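Local coordinates for nitrite oxidoreductase subunit B (Kuenenia stuttgartiensis, PDB 7B04), which probably relays electrons through its iron-sulfur clusters between the catalytic subunit and a heme b during the interconversion of nitrite and nitrate, at residues Gln25-Asn33 against Asn302-Trp310. Numbering follows the deposited sequence.
Sequences QFAAVFNIN and NIYYIPPRW
The ring of Phe30 takes Ile303 on one face: methyl CG2 sits over its centre, 3.6 Å from the ring centroid, a CH-pi contact. Phe30 also turns an edge toward the face of Tyr305 in an offset edge-to-face pair, the planes 86° apart. As bridge partners, both leave the sheet on the same side, and with CG anti to the carbonyl carbon in each (chi1 -67° and -61°) they run alongside each other. Further along, the edge of Trp310 meets Asn33 CA, while Pro308 CB lies over one face of the indole, toward its rim. The amides of Gln25 and Asn302 stack at the opposite end without bonding to each other; Gln25 turns to Lys194 and Gly199, Asn302 to His177.

Between these groups the backbones pair as parallel strands. Tyr304 N to Ala28 O, Phe30 N to Tyr304 O and Ile306 N to Phe30 O form a ladder of hydrogen bonds, the first 2.9 Å long. Past the strand ends, Asn33 takes over the pairing with its side chain. Its OD1 accepts Arg309 N (2.9 Å) in the carbonyl plane, whereas ND2 gives a bond to Asn31 OD1 (3.3 Å) and a weak one to Pro307 O, so that both ends of the amide are used, which probably holds its orientation. A leucine in its place would probably leave Arg309 N without its acceptor and the chain at 307-309 less firmly held.

The pair illustrates how a ferredoxin-type cluster motif can be built onto a sheet completed from far along the chain: 25-31 runs between antiparallel 267-272 and parallel 303-306, and leads into cluster ligand Cys35. Helix 279-286 packs on Val29 and Tyr304, helix 324-332 on Asn31 and Pro307, and strand 169-173 on Phe30 and Tyr305.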
loop_
_atom_site.group_PDB
_atom_site.type_symbol
_atom_site.label_atom_id
_atom_site.label_comp_id
_atom_site.label_asym_id
_atom_site.label_seq_id
_atom_site.Cartn_x
_atom_site.Cartn_y
_atom_site.Cartn_z
ATOM N N GLN A 25 15.323 -4.957 -29.233
ATOM C CA GLN A 25 14.981 -5.754 -28.061
ATOM C C GLN A 25 14.154 -4.939 -27.079
ATOM O O GLN A 25 14.557 -3.841 -26.679
ATOM C CB GLN A 25 16.244 -6.270 -27.364
ATOM C CG GLN A 25 15.971 -7.003 -26.060
ATOM C CD GLN A 25 15.297 -8.346 -26.274
ATOM O OE1 GLN A 25 15.649 -9.092 -27.188
ATOM N NE2 GLN A 25 14.325 -8.661 -25.427
ATOM N N PHE A 26 13.006 -5.491 -26.686
ATOM C CA PHE A 26 12.193 -4.915 -25.622
ATOM C C PHE A 26 13.027 -4.768 -24.361
ATOM O O PHE A 26 13.533 -5.757 -23.820
ATOM C CB PHE A 26 10.967 -5.799 -25.362
ATOM C CG PHE A 26 10.159 -5.398 -24.157
ATOM C CD1 PHE A 26 10.422 -5.943 -22.909
ATOM C CD2 PHE A 26 9.132 -4.483 -24.273
ATOM C CE1 PHE A 26 9.677 -5.573 -21.804
ATOM C CE2 PHE A 26 8.386 -4.118 -23.171
ATOM C CZ PHE A 26 8.657 -4.658 -21.938
ATOM N N ALA A 27 13.168 -3.533 -23.890
ATOM C CA ALA A 27 14.042 -3.252 -22.765
ATOM C C ALA A 27 13.469 -2.096 -21.962
ATOM O O ALA A 27 12.626 -1.334 -22.443
ATOM C CB ALA A 27 15.469 -2.933 -23.227
ATOM N N ALA A 28 13.941 -1.978 -20.724
ATOM C CA ALA A 28 13.478 -0.928 -19.832
ATOM C C ALA A 28 14.577 -0.602 -18.833
ATOM O O ALA A 28 15.458 -1.421 -18.556
ATOM C CB ALA A 28 12.190 -1.333 -19.104
ATOM N N VAL A 29 14.510 0.612 -18.291
ATOM C CA VAL A 29 15.462 1.095 -17.299
ATOM C C VAL A 29 14.700 1.416 -16.023
ATOM O O VAL A 29 13.727 2.176 -16.053
ATOM C CB VAL A 29 16.223 2.335 -17.805
ATOM C CG1 VAL A 29 17.008 2.977 -16.673
ATOM C CG2 VAL A 29 17.137 1.958 -18.961
ATOM N N PHE A 30 15.148 0.849 -14.905
ATOM C CA PHE A 30 14.523 1.064 -13.604
ATOM C C PHE A 30 15.477 1.876 -12.738
ATOM O O PHE A 30 16.598 1.433 -12.464
ATOM C CB PHE A 30 14.193 -0.261 -12.909
ATOM C CG PHE A 30 13.125 -1.082 -13.590
ATOM C CD1 PHE A 30 12.595 -0.711 -14.813
ATOM C CD2 PHE A 30 12.650 -2.238 -12.991
ATOM C CE1 PHE A 30 11.622 -1.475 -15.423
ATOM C CE2 PHE A 30 11.676 -3.004 -13.596
ATOM C CZ PHE A 30 11.160 -2.621 -14.813
ATOM N N ASN A 31 15.035 3.055 -12.304
ATOM C CA ASN A 31 15.823 3.879 -11.386
ATOM C C ASN A 31 15.463 3.459 -9.967
ATOM O O ASN A 31 14.506 3.957 -9.373
ATOM C CB ASN A 31 15.566 5.362 -11.626
ATOM C CG ASN A 31 16.555 6.251 -10.893
ATOM O OD1 ASN A 31 17.417 5.769 -10.158
ATOM N ND2 ASN A 31 16.434 7.558 -11.093
ATOM N N ILE A 32 16.250 2.530 -9.416
ATOM C CA ILE A 32 15.991 2.011 -8.074
ATOM C C ILE A 32 16.003 3.127 -7.038
ATOM O O ILE A 32 15.275 3.068 -6.039
ATOM C CB ILE A 32 17.013 0.911 -7.723
ATOM C CG1 ILE A 32 16.974 -0.212 -8.760
ATOM C CG2 ILE A 32 16.746 0.347 -6.339
ATOM C CD1 ILE A 32 18.014 -1.284 -8.522
ATOM N N ASN A 33 16.819 4.160 -7.259
ATOM C CA ASN A 33 16.914 5.264 -6.307
ATOM C C ASN A 33 15.570 5.938 -6.064
ATOM O O ASN A 33 15.350 6.499 -4.986
ATOM C CB ASN A 33 17.934 6.284 -6.804
ATOM C CG ASN A 33 19.341 5.724 -6.850
ATOM O OD1 ASN A 33 19.888 5.307 -5.831
ATOM N ND2 ASN A 33 19.933 5.707 -8.039
ATOM N N ASN A 302 17.171 -8.052 -20.083
ATOM C CA ASN A 302 16.983 -6.788 -20.783
ATOM C C ASN A 302 16.160 -5.805 -19.960
ATOM O O ASN A 302 15.529 -4.908 -20.523
ATOM C CB ASN A 302 16.350 -7.031 -22.152
ATOM C CG ASN A 302 17.269 -7.806 -23.076
ATOM O OD1 ASN A 302 18.405 -7.400 -23.322
ATOM N ND2 ASN A 302 16.789 -8.936 -23.578
ATOM N N ILE A 303 16.167 -5.959 -18.641
ATOM C CA ILE A 303 15.677 -4.954 -17.708
ATOM C C ILE A 303 16.889 -4.456 -16.936
ATOM O O ILE A 303 17.500 -5.210 -16.167
ATOM C CB ILE A 303 14.604 -5.516 -16.766
ATOM C CG1 ILE A 303 13.424 -6.063 -17.570
ATOM C CG2 ILE A 303 14.137 -4.444 -15.792
ATOM C CD1 ILE A 303 12.742 -5.024 -18.431
ATOM N N TYR A 304 17.247 -3.195 -17.143
ATOM C CA TYR A 304 18.476 -2.629 -16.609
ATOM C C TYR A 304 18.156 -1.651 -15.489
ATOM O O TYR A 304 17.182 -0.897 -15.568
ATOM C CB TYR A 304 19.273 -1.931 -17.712
ATOM C CG TYR A 304 19.652 -2.841 -18.855
ATOM C CD1 TYR A 304 20.871 -3.507 -18.862
ATOM C CD2 TYR A 304 18.788 -3.042 -19.922
ATOM C CE1 TYR A 304 21.219 -4.341 -19.905
ATOM C CE2 TYR A 304 19.129 -3.873 -20.969
ATOM C CZ TYR A 304 20.345 -4.522 -20.955
ATOM O OH TYR A 304 20.684 -5.352 -21.996
ATOM N N TYR A 305 18.978 -1.672 -14.443
ATOM C CA TYR A 305 18.713 -0.927 -13.223
ATOM C C TYR A 305 19.807 0.097 -12.969
ATOM O O TYR A 305 20.991 -0.177 -13.186
ATOM C CB TYR A 305 18.632 -1.861 -12.013
ATOM C CG TYR A 305 17.537 -2.898 -12.072
ATOM C CD1 TYR A 305 16.316 -2.677 -11.454
ATOM C CD2 TYR A 305 17.731 -4.104 -12.731
ATOM C CE1 TYR A 305 15.314 -3.624 -11.495
ATOM C CE2 TYR A 305 16.735 -5.058 -12.780
ATOM C CZ TYR A 305 15.528 -4.812 -12.161
ATOM O OH TYR A 305 14.531 -5.759 -12.207
ATOM N N ILE A 306 19.407 1.268 -12.487
ATOM C CA ILE A 306 20.335 2.240 -11.918
ATOM C C ILE A 306 20.532 1.866 -10.452
ATOM O O ILE A 306 19.560 1.907 -9.682
ATOM C CB ILE A 306 19.812 3.673 -12.057
ATOM C CG1 ILE A 306 19.794 4.092 -13.530
ATOM C CG2 ILE A 306 20.668 4.633 -11.245
ATOM C CD1 ILE A 306 19.190 5.456 -13.770
ATOM N N PRO A 307 21.739 1.500 -10.032
ATOM C CA PRO A 307 21.922 0.920 -8.696
ATOM C C PRO A 307 21.612 1.929 -7.605
ATOM O O PRO A 307 21.651 3.146 -7.841
ATOM C CB PRO A 307 23.409 0.526 -8.681
ATOM C CG PRO A 307 23.796 0.436 -10.125
ATOM C CD PRO A 307 22.984 1.485 -10.817
ATOM N N PRO A 308 21.281 1.462 -6.402
ATOM C CA PRO A 308 21.072 2.392 -5.288
ATOM C C PRO A 308 22.375 3.066 -4.885
ATOM O O PRO A 308 23.433 2.436 -4.830
ATOM C CB PRO A 308 20.537 1.494 -4.165
ATOM C CG PRO A 308 20.033 0.268 -4.856
ATOM C CD PRO A 308 20.919 0.080 -6.046
ATOM N N ARG A 309 22.283 4.366 -4.599
ATOM C CA ARG A 309 23.453 5.136 -4.190
ATOM C C ARG A 309 23.958 4.748 -2.806
ATOM O O ARG A 309 25.110 5.049 -2.476
ATOM C CB ARG A 309 23.137 6.632 -4.230
ATOM C CG ARG A 309 22.123 7.077 -3.195
ATOM C CD ARG A 309 22.033 8.590 -3.124
ATOM N NE ARG A 309 21.119 9.027 -2.073
ATOM C CZ ARG A 309 20.988 10.288 -1.673
ATOM N NH1 ARG A 309 20.130 10.592 -0.709
ATOM N NH2 ARG A 309 21.714 11.244 -2.237
ATOM N N TRP A 310 23.130 4.094 -1.993
ATOM C CA TRP A 310 23.407 3.915 -0.575
ATOM C C TRP A 310 23.753 2.485 -0.189
ATOM O O TRP A 310 24.200 2.262 0.941
ATOM C CB TRP A 310 22.195 4.361 0.252
ATOM C CG TRP A 310 20.995 3.500 0.015
ATOM C CD1 TRP A 310 20.623 2.398 0.727
ATOM C CD2 TRP A 310 20.018 3.661 -1.019
ATOM N NE1 TRP A 310 19.469 1.865 0.205
ATOM C CE2 TRP A 310 19.077 2.623 -0.867
ATOM C CE3 TRP A 310 19.845 4.583 -2.054
ATOM C CZ2 TRP A 310 17.979 2.484 -1.714
ATOM C CZ3 TRP A 310 18.755 4.443 -2.893
ATOM C CH2 TRP A 310 17.836 3.401 -2.717
#